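Local atomic coordinates of alginate lyase (Paenibacillus sp. FPU-7, PDB entry 6KFN), a protein that cleaves the polysaccharide alginate as a lyase, by beta-elimination, and is built around a right-handed parallel beta-helix. Residues G37-A41 / Y73-V77; S68-S74 / M89-G95; Y112-D116 / N137-E142. All blocks are in the same frame, centred on the assembly; numbering follows the deposited sequence. Where two conformers were deposited one is given.

Contact 1 (G37-A41 / Y73-V77)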
loop_
_atom_site.group_PDB
_atom_site.type_symbol
_atom_site.label_atom_id
_atom_site.label_comp_id
_atom_site.label_asym_id
_atom_site.label_seq_id
_atom_site.Cartn_x
_atom_site.Cartn_y
_atom_site.Cartn_z
ATOM N N GLY A 37 -19.649 -5.047 -6.005
ATOM C CA GLY A 37 -19.157 -5.715 -7.169
ATOM C C GLY A 37 -17.677 -6.001 -6.999
ATOM O O GLY A 37 -17.039 -5.611 -6.012
ATOM N N SER A 38 -17.165 -6.635 -8.054
ATOM C CA SER A 38 -15.735 -6.840 -8.242
ATOM C C SER A 38 -15.351 -6.005 -9.465
ATOM O O SER A 38 -15.432 -6.464 -10.596
ATOM C CB SER A 38 -15.406 -8.310 -8.418
ATOM O OG SER A 38 -16.002 -9.073 -7.382
ATOM N N PHE A 39 -15.053 -4.743 -9.263
ATOM C CA PHE A 39 -14.964 -3.799 -10.392
ATOM C C PHE A 39 -13.589 -3.846 -11.044
ATOM O O PHE A 39 -12.581 -3.981 -10.363
ATOM C CB PHE A 39 -15.263 -2.417 -9.839
ATOM C CG PHE A 39 -16.677 -2.318 -9.332
ATOM C CD1 PHE A 39 -17.747 -2.407 -10.207
ATOM C CD2 PHE A 39 -16.925 -2.152 -7.983
ATOM C CE1 PHE A 39 -19.054 -2.387 -9.727
ATOM C CE2 PHE A 39 -18.218 -2.138 -7.484
ATOM C CZ PHE A 39 -19.268 -2.250 -8.374
ATOM N N LYS A 40 -13.571 -3.748 -12.383
ATOM C CA LYS A 40 -12.387 -3.951 -13.209
ATOM C C LYS A 40 -12.088 -2.721 -14.060
ATOM O O LYS A 40 -12.866 -2.369 -14.943
ATOM C CB LYS A 40 -12.563 -5.181 -14.100
ATOM C CG LYS A 40 -12.755 -6.500 -13.336
ATOM C CD LYS A 40 -13.233 -7.618 -14.259
ATOM C CE LYS A 40 -13.609 -8.862 -13.475
ATOM N NZ LYS A 40 -14.697 -8.585 -12.473
ATOM N N ALA A 41 -10.968 -2.080 -13.770
ATOM C CA ALA A 41 -10.488 -0.913 -14.501
ATOM C C ALA A 41 -9.401 -1.399 -15.479
ATOM O O ALA A 41 -8.250 -1.557 -15.094
ATOM C CB ALA A 41 -9.965 0.133 -13.524
ATOM N N TYR A 73 -12.045 -8.547 -4.844
ATOM C CA TYR A 73 -11.325 -7.298 -4.645
ATOM C C TYR A 73 -12.355 -6.196 -4.691
ATOM O O TYR A 73 -13.450 -6.349 -5.260
ATOM C CB TYR A 73 -10.288 -7.110 -5.729
ATOM C CG TYR A 73 -10.808 -7.522 -7.060
ATOM C CD1 TYR A 73 -11.614 -6.705 -7.789
ATOM C CD2 TYR A 73 -10.443 -8.753 -7.604
ATOM C CE1 TYR A 73 -12.087 -7.078 -9.044
ATOM C CE2 TYR A 73 -10.895 -9.150 -8.850
ATOM C CZ TYR A 73 -11.722 -8.322 -9.565
ATOM O OH TYR A 73 -12.190 -8.675 -10.794
ATOM N N SER A 74 -12.019 -5.063 -4.109
ATOM C CA SER A 74 -12.892 -3.929 -4.297
ATOM C C SER A 74 -12.712 -3.332 -5.690
ATOM O O SER A 74 -13.680 -2.992 -6.374
ATOM C CB SER A 74 -12.679 -2.850 -3.263
ATOM O OG SER A 74 -12.656 -3.358 -1.922
ATOM N N LEU A 75 -11.459 -3.237 -6.139
ATOM C CA LEU A 75 -11.128 -2.694 -7.448
ATOM C C LEU A 75 -9.872 -3.389 -7.946
ATOM O O LEU A 75 -8.890 -3.500 -7.218
ATOM C CB LEU A 75 -10.912 -1.184 -7.331
ATOM C CG LEU A 75 -10.618 -0.432 -8.634
ATOM C CD1 LEU A 75 -11.832 -0.491 -9.615
ATOM C CD2 LEU A 75 -10.235 0.998 -8.353
ATOM N N TYR A 76 -9.907 -3.819 -9.213
ATOM C CA TYR A 76 -8.785 -4.496 -9.873
ATOM C C TYR A 76 -8.390 -3.626 -11.059
ATOM O O TYR A 76 -9.182 -3.476 -11.996
ATOM C CB TYR A 76 -9.206 -5.888 -10.336
ATOM C CG TYR A 76 -8.143 -6.718 -11.001
ATOM C CD1 TYR A 76 -6.815 -6.647 -10.653
ATOM C CD2 TYR A 76 -8.471 -7.615 -12.001
ATOM C CE1 TYR A 76 -5.857 -7.479 -11.235
ATOM C CE2 TYR A 76 -7.535 -8.444 -12.584
ATOM C CZ TYR A 76 -6.229 -8.366 -12.211
ATOM O OH TYR A 76 -5.329 -9.195 -12.815
ATOM N N VAL A 77 -7.184 -3.058 -11.032
ATOM C CA VAL A 77 -6.714 -2.121 -12.045
ATOM C C VAL A 77 -5.649 -2.830 -12.870
ATOM O O VAL A 77 -4.629 -3.255 -12.334
ATOM C CB VAL A 77 -6.144 -0.844 -11.407
ATOM C CG1 VAL A 77 -5.783 0.154 -12.515
ATOM C CG2 VAL A 77 -7.111 -0.226 -10.406
#
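F39-A41 and L75-V77 pair as short parallel strands, their axes approaching to 4.8 Å at 21°, with F39 beside L75, K40 beside Y76 and A41 beside V77. The register follows from Y76, which spans K40: Y76 N donates to F39 O at 2.9 Å, while Y76 O accepts from A41 N at an equal 2.9 Å.

K40 and Y76 project from one face of the sheet; Y73, just ahead of the corner at S74, adds its ring on this side. The first torsion of Y73 (chi1 41°) sets CG between the backbone N and the carbonyl carbon and sends the ring across to segment 37-41, where Y73 CE1 lies 3.6 Å from S38 CB. Y76 CB rests over one face of the Y73 ring, displaced to the rim. The K40 chain crosses the Y73 side chain at about a right angle. A bend at its last torsion (chi4 59°) turns the amine back to S38 O, where NZ donates at 2.9 Å, and also brings NZ near the ring plane at its edge for a weak bond to Y73 OH at 3.0 Å. One full bond and one weak one thus hold the amine of an otherwise extended chain. The hydroxyl of Y76 is held by D99.

F39, A41, L75 and V77 occupy the other face. L75 CD1 packs 3.9 Å from F39 CB, and A41 CB meets V77 CG2. The F39 ring runs away from this pair: G37 C lies over the rim of one face and S74 O near its plane at the edge.

Strand 39-41 is the outermost on this side of the parallel sheet within the chain, whereas L75 bonds through its backbone to G95 and M97, in the next strand. A11, L14 and L18 of helix 11-19 pack on F39, and W82 and I84 of strand 82-85 line the inner face.

Contact 2 (S68-S74 / M89-G95)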
loop_
_atom_site.group_PDB
_atom_site.type_symbol
_atom_site.label_atom_id
_atom_site.label_comp_id
_atom_site.label_asym_id
_atom_site.label_seq_id
_atom_site.Cartn_x
_atom_site.Cartn_y
_atom_site.Cartn_z
ATOM N N SER A 68 -17.766 -10.261 -0.261
ATOM C CA SER A 68 -17.360 -10.983 0.930
ATOM C C SER A 68 -15.898 -10.676 1.190
ATOM O O SER A 68 -15.111 -10.617 0.231
ATOM C CB SER A 68 -17.507 -12.473 0.621
ATOM O OG SER A 68 -16.752 -13.301 1.438
ATOM N N THR A 69 -15.507 -10.538 2.465
ATOM C CA THR A 69 -14.095 -10.347 2.764
ATOM C C THR A 69 -13.269 -11.548 2.360
ATOM O O THR A 69 -12.045 -11.434 2.318
ATOM C CB THR A 69 -13.833 -10.067 4.266
ATOM O OG1 THR A 69 -14.441 -11.111 5.021
ATOM C CG2 THR A 69 -14.369 -8.712 4.656
ATOM N N GLY A 70 -13.882 -12.716 2.112
ATOM C CA GLY A 70 -13.137 -13.883 1.720
ATOM C C GLY A 70 -12.828 -14.044 0.256
ATOM O O GLY A 70 -12.133 -15.011 -0.085
ATOM N N GLY A 71 -13.271 -13.133 -0.598
ATOM C CA GLY A 71 -13.012 -13.264 -2.015
ATOM C C GLY A 71 -12.933 -11.949 -2.756
ATOM O O GLY A 71 -13.315 -10.897 -2.256
ATOM N N GLY A 72 -12.408 -12.024 -3.971
ATOM C CA GLY A 72 -12.452 -10.888 -4.851
ATOM C C GLY A 72 -11.623 -9.704 -4.403
ATOM O O GLY A 72 -10.629 -9.807 -3.711
ATOM N N TYR A 73 -12.045 -8.547 -4.844
ATOM C CA TYR A 73 -11.325 -7.298 -4.645
ATOM C C TYR A 73 -12.355 -6.196 -4.691
ATOM O O TYR A 73 -13.450 -6.349 -5.260
ATOM C CB TYR A 73 -10.288 -7.110 -5.729
ATOM C CG TYR A 73 -10.808 -7.522 -7.060
ATOM C CD1 TYR A 73 -11.614 -6.705 -7.789
ATOM C CD2 TYR A 73 -10.443 -8.753 -7.604
ATOM C CE1 TYR A 73 -12.087 -7.078 -9.044
ATOM C CE2 TYR A 73 -10.895 -9.150 -8.850
ATOM C CZ TYR A 73 -11.722 -8.322 -9.565
ATOM O OH TYR A 73 -12.190 -8.675 -10.794
ATOM N N SER A 74 -12.019 -5.063 -4.109
ATOM C CA SER A 74 -12.892 -3.929 -4.297
ATOM C C SER A 74 -12.712 -3.332 -5.690
ATOM O O SER A 74 -13.680 -2.992 -6.374
ATOM C CB SER A 74 -12.679 -2.850 -3.263
ATOM O OG SER A 74 -12.656 -3.358 -1.922
ATOM N N MET A 89 -13.104 1.837 -0.055
ATOM C CA MET A 89 -13.033 0.486 -0.587
ATOM C C MET A 89 -13.073 -0.488 0.589
ATOM O O MET A 89 -12.293 -0.344 1.532
ATOM C CB MET A 89 -11.747 0.212 -1.400
ATOM C CG MET A 89 -11.640 0.854 -2.779
ATOM S SD MET A 89 -11.110 2.549 -2.722
ATOM C CE MET A 89 -11.017 2.880 -4.523
ATOM N N THR A 90 -13.953 -1.472 0.522
ATOM C CA THR A 90 -14.146 -2.381 1.626
ATOM C C THR A 90 -14.672 -3.717 1.164
ATOM O O THR A 90 -15.077 -3.896 0.019
ATOM C CB THR A 90 -15.096 -1.719 2.645
ATOM O OG1 THR A 90 -15.074 -2.432 3.883
ATOM C CG2 THR A 90 -16.542 -1.656 2.186
ATOM N N GLY A 91 -14.723 -4.661 2.116
ATOM C CA GLY A 91 -15.591 -5.802 1.923
ATOM C C GLY A 91 -15.147 -6.821 0.890
ATOM O O GLY A 91 -15.989 -7.438 0.211
ATOM N N ALA A 92 -13.860 -7.028 0.762
ATOM C CA ALA A 92 -13.288 -7.942 -0.210
ATOM C C ALA A 92 -12.009 -8.516 0.352
ATOM O O ALA A 92 -11.449 -8.026 1.327
ATOM C CB ALA A 92 -13.020 -7.245 -1.534
ATOM N N LEU A 93 -11.485 -9.525 -0.338
ATOM C CA LEU A 93 -10.232 -10.162 0.059
ATOM C C LEU A 93 -9.032 -9.252 -0.106
ATOM O O LEU A 93 -8.079 -9.311 0.662
ATOM C CB LEU A 93 -10.039 -11.467 -0.718
ATOM C CG LEU A 93 -8.879 -12.346 -0.277
ATOM C CD1 LEU A 93 -9.094 -12.933 1.088
ATOM C CD2 LEU A 93 -8.666 -13.491 -1.281
ATOM N N LYS A 94 -9.060 -8.424 -1.144
ATOM C CA LYS A 94 -8.062 -7.389 -1.362
ATOM C C LYS A 94 -8.795 -6.085 -1.594
ATOM O O LYS A 94 -9.899 -6.074 -2.144
ATOM C CB LYS A 94 -7.245 -7.664 -2.638
ATOM C CG LYS A 94 -6.924 -9.133 -2.969
ATOM C CD LYS A 94 -5.962 -9.687 -2.007
ATOM C CE LYS A 94 -5.418 -11.072 -2.463
ATOM N NZ LYS A 94 -4.522 -11.694 -1.420
ATOM N N GLY A 95 -8.190 -4.957 -1.212
ATOM C CA GLY A 95 -8.807 -3.676 -1.460
ATOM C C GLY A 95 -8.644 -3.260 -2.924
ATOM O O GLY A 95 -9.575 -3.341 -3.715
#
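A92 and L93 meet the 68-74 segment in different ways. The CB bond of A92 is directed off that segment, but the methyl still sits over the flat face of the Y73-S74 peptide, 3.4 Å from Y73 C. L93 faces the segment directly: its CB lies 3.5 Å from G72 O, while CD1 reaches T69 O at the same distance of 3.5 Å. T69 O belongs to the type I turn S68-G71, and G72 O follows just after it. An ST turn, S68 OG accepting from G70 N, is nested in the start of that turn.

S74 and M89 touch through their first side-chain carbons, CB to CB at 3.7 Å, in the conformers described here; each has a second. With CG anti to the carbonyl carbon (chi1 -73°) and a bend at chi2, M89 keeps only CB and CG against the serine, and the rest of its chain departs. S74 OG donates to T90 O at 3.1 Å in this conformer, from above the carbonyl plane (57° out of it) and not along a lone pair. The hydroxyl of T90 turns to Y112 O.

Y73 and K94 leave the chain on the same side and then diverge, and K94 NZ forms salt bridges with E117 and D116. Backbone bonds bind the segments between these side chains: L93 N donates to G71 O at 3.0 Å, and S74 N to K94 O at 3.1 Å, with a weak, bent second link to G95 O.

G72 and G91 both have positive phi. The corner at S74 lies against that at G95, CA to CA 5.0 Å, and the corner at G91 is bonded to D113 of the following coil. Such stacked corners are characteristic of the right-handed parallel beta-helix, here at the turn from strand 88-92 to strand 94-99.

Contact 3 (Y112-D116 / N137-E142)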
loop_
_atom_site.group_PDB
_atom_site.type_symbol
_atom_site.label_atom_id
_atom_site.label_comp_id
_atom_site.label_asym_id
_atom_site.label_seq_id
_atom_site.Cartn_x
_atom_site.Cartn_y
_atom_site.Cartn_z
ATOM N N TYR A 112 -10.561 -0.414 3.995
ATOM C CA TYR A 112 -10.724 -1.016 5.312
ATOM C C TYR A 112 -11.610 -2.239 5.239
ATOM O O TYR A 112 -12.431 -2.411 4.332
ATOM C CB TYR A 112 -11.351 0.016 6.302
ATOM C CG TYR A 112 -12.707 0.527 5.839
ATOM C CD1 TYR A 112 -12.784 1.558 4.905
ATOM C CD2 TYR A 112 -13.900 -0.048 6.244
ATOM C CE1 TYR A 112 -13.960 2.011 4.399
ATOM C CE2 TYR A 112 -15.148 0.423 5.710
ATOM C CZ TYR A 112 -15.130 1.455 4.777
ATOM O OH TYR A 112 -16.275 1.995 4.187
ATOM N N ASP A 113 -11.465 -3.076 6.271
ATOM C CA ASP A 113 -12.232 -4.313 6.425
ATOM C C ASP A 113 -12.008 -5.230 5.216
ATOM O O ASP A 113 -12.901 -5.597 4.456
ATOM C CB ASP A 113 -13.706 -4.087 6.729
ATOM C CG ASP A 113 -13.945 -3.428 8.071
ATOM O OD1 ASP A 113 -13.091 -3.484 8.964
ATOM O OD2 ASP A 113 -15.055 -2.833 8.197
ATOM N N ILE A 114 -10.731 -5.612 5.078
ATOM C CA ILE A 114 -10.192 -6.370 3.960
ATOM C C ILE A 114 -9.693 -7.717 4.485
ATOM O O ILE A 114 -9.052 -7.791 5.540
ATOM C CB ILE A 114 -9.032 -5.576 3.298
ATOM C CG1 ILE A 114 -9.498 -4.196 2.816
ATOM C CG2 ILE A 114 -8.412 -6.359 2.178
ATOM C CD1 ILE A 114 -10.628 -4.204 1.813
ATOM N N GLY A 115 -9.973 -8.787 3.742
ATOM C CA GLY A 115 -9.584 -10.117 4.203
ATOM C C GLY A 115 -8.073 -10.335 4.286
ATOM O O GLY A 115 -7.572 -10.890 5.275
ATOM N N ASP A 116 -7.352 -9.948 3.230
ATOM C CA ASP A 116 -5.905 -10.027 3.134
ATOM C C ASP A 116 -5.369 -8.594 3.065
ATOM O O ASP A 116 -5.588 -7.830 4.009
ATOM C CB ASP A 116 -5.484 -10.915 1.948
ATOM C CG ASP A 116 -5.822 -12.393 2.123
ATOM O OD1 ASP A 116 -6.257 -12.860 3.184
ATOM O OD2 ASP A 116 -5.582 -13.105 1.094
ATOM N N ASN A 137 -7.672 -2.037 9.289
ATOM C CA ASN A 137 -8.507 -3.241 9.383
ATOM C C ASN A 137 -8.325 -4.155 8.165
ATOM O O ASN A 137 -9.252 -4.413 7.393
ATOM C CB ASN A 137 -9.987 -2.893 9.580
ATOM C CG ASN A 137 -10.254 -2.324 10.907
ATOM O OD1 ASN A 137 -9.383 -2.168 11.736
ATOM N ND2 ASN A 137 -11.515 -1.908 11.098
ATOM N N THR A 138 -7.102 -4.678 8.045
ATOM C CA THR A 138 -6.736 -5.655 7.010
ATOM C C THR A 138 -6.371 -6.970 7.668
ATOM O O THR A 138 -6.154 -7.041 8.878
ATOM C CB THR A 138 -5.564 -5.148 6.167
ATOM O OG1 THR A 138 -4.455 -4.920 7.030
ATOM C CG2 THR A 138 -5.879 -3.840 5.450
ATOM N N GLY A 139 -6.273 -8.039 6.880
ATOM C CA GLY A 139 -5.976 -9.332 7.440
ATOM C C GLY A 139 -7.094 -9.942 8.242
ATOM O O GLY A 139 -6.830 -10.806 9.104
ATOM N N LEU A 140 -8.350 -9.599 7.928
ATOM C CA LEU A 140 -9.499 -10.164 8.636
ATOM C C LEU A 140 -9.692 -11.647 8.351
ATOM O O LEU A 140 -10.328 -12.343 9.162
ATOM C CB LEU A 140 -10.764 -9.381 8.325
ATOM C CG LEU A 140 -10.761 -7.900 8.714
ATOM C CD1 LEU A 140 -12.180 -7.410 8.507
ATOM C CD2 LEU A 140 -10.259 -7.691 10.129
ATOM N N ILE A 141 -9.189 -12.139 7.233
ATOM C CA ILE A 141 -9.294 -13.540 6.854
ATOM C C ILE A 141 -7.982 -14.265 7.083
ATOM O O ILE A 141 -7.954 -15.358 7.637
ATOM C CB ILE A 141 -9.787 -13.655 5.393
ATOM C CG1 ILE A 141 -11.240 -13.145 5.276
ATOM C CG2 ILE A 141 -9.601 -15.124 4.882
ATOM C CD1 ILE A 141 -12.250 -14.041 5.849
ATOM N N GLU A 142 -6.866 -13.666 6.667
ATOM C CA GLU A 142 -5.547 -14.236 6.920
ATOM C C GLU A 142 -4.624 -13.161 7.439
ATOM O O GLU A 142 -4.159 -12.300 6.675
ATOM C CB GLU A 142 -4.979 -14.900 5.669
ATOM C CG GLU A 142 -3.877 -15.880 5.945
ATOM C CD GLU A 142 -4.386 -17.109 6.726
ATOM O OE1 GLU A 142 -5.230 -17.864 6.184
ATOM O OE2 GLU A 142 -3.911 -17.293 7.849
#
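D113 and N137 lie side by side, carboxylate and amide nearly parallel. Both set CG anti to the carbonyl carbon (chi1 -65° and -70°), which from closely similar backbones turns the two groups the same way. N137 ND2 donates to D113 OD1 at 3.1 Å, meeting it on the syn side but 24° out of the carboxylate plane. The other oxygen, D113 OD2, sits in plane at the edge of the Y112 ring, which meets the ring of Y136 in a nearly parallel arrangement. The pair resembles one rung of the asparagine ladders found at turns of parallel beta-helices, with an aspartate in one position. The positive phi of both residues is consistent with equivalent corners of successive coils.

N137 O accepts a bond from I114 N at 3.0 Å, in the carbonyl plane, together with a weak one from D113 N. In the L140 conformer described, CD1 extends over this corner to within 3.7 Å of D113 CA, and L140 N donates to I114 O at 3.1 Å. Further along, G139 N donates to D116 O, so the carbonyls of three consecutive residues, I114 to D116, hold the 137-142 loop. D116 OD1 lies 3.5 Å from E142 CB, while OD2 forms a salt bridge with K94.

G115 O takes two donors: I141 N at 2.8 Å, in plane on a lone pair, and E142 N at 3.2 Å, tilted from the carbonyl plane.

The contacts follow one another along the chain as neighbouring coils of the beta-helix. Contacts 1 and 2 share Y73 and S74, have centres 9 Å apart, and adjoin through the backbone bond between L75 and G95. Contacts 2 and 3 have centres 8 Å apart and are probably bonded twice, T90 OG1 with Y112 O and L93 O with D116 N, each 2.7 Å. Contacts 1 and 3 do not touch, and their centres are 16 Å apart. The side chains of K94 in contact 2 and E142 in contact 3 lie about 11 Å and 10 Å from a bound sodium ion, so neither is a ligand.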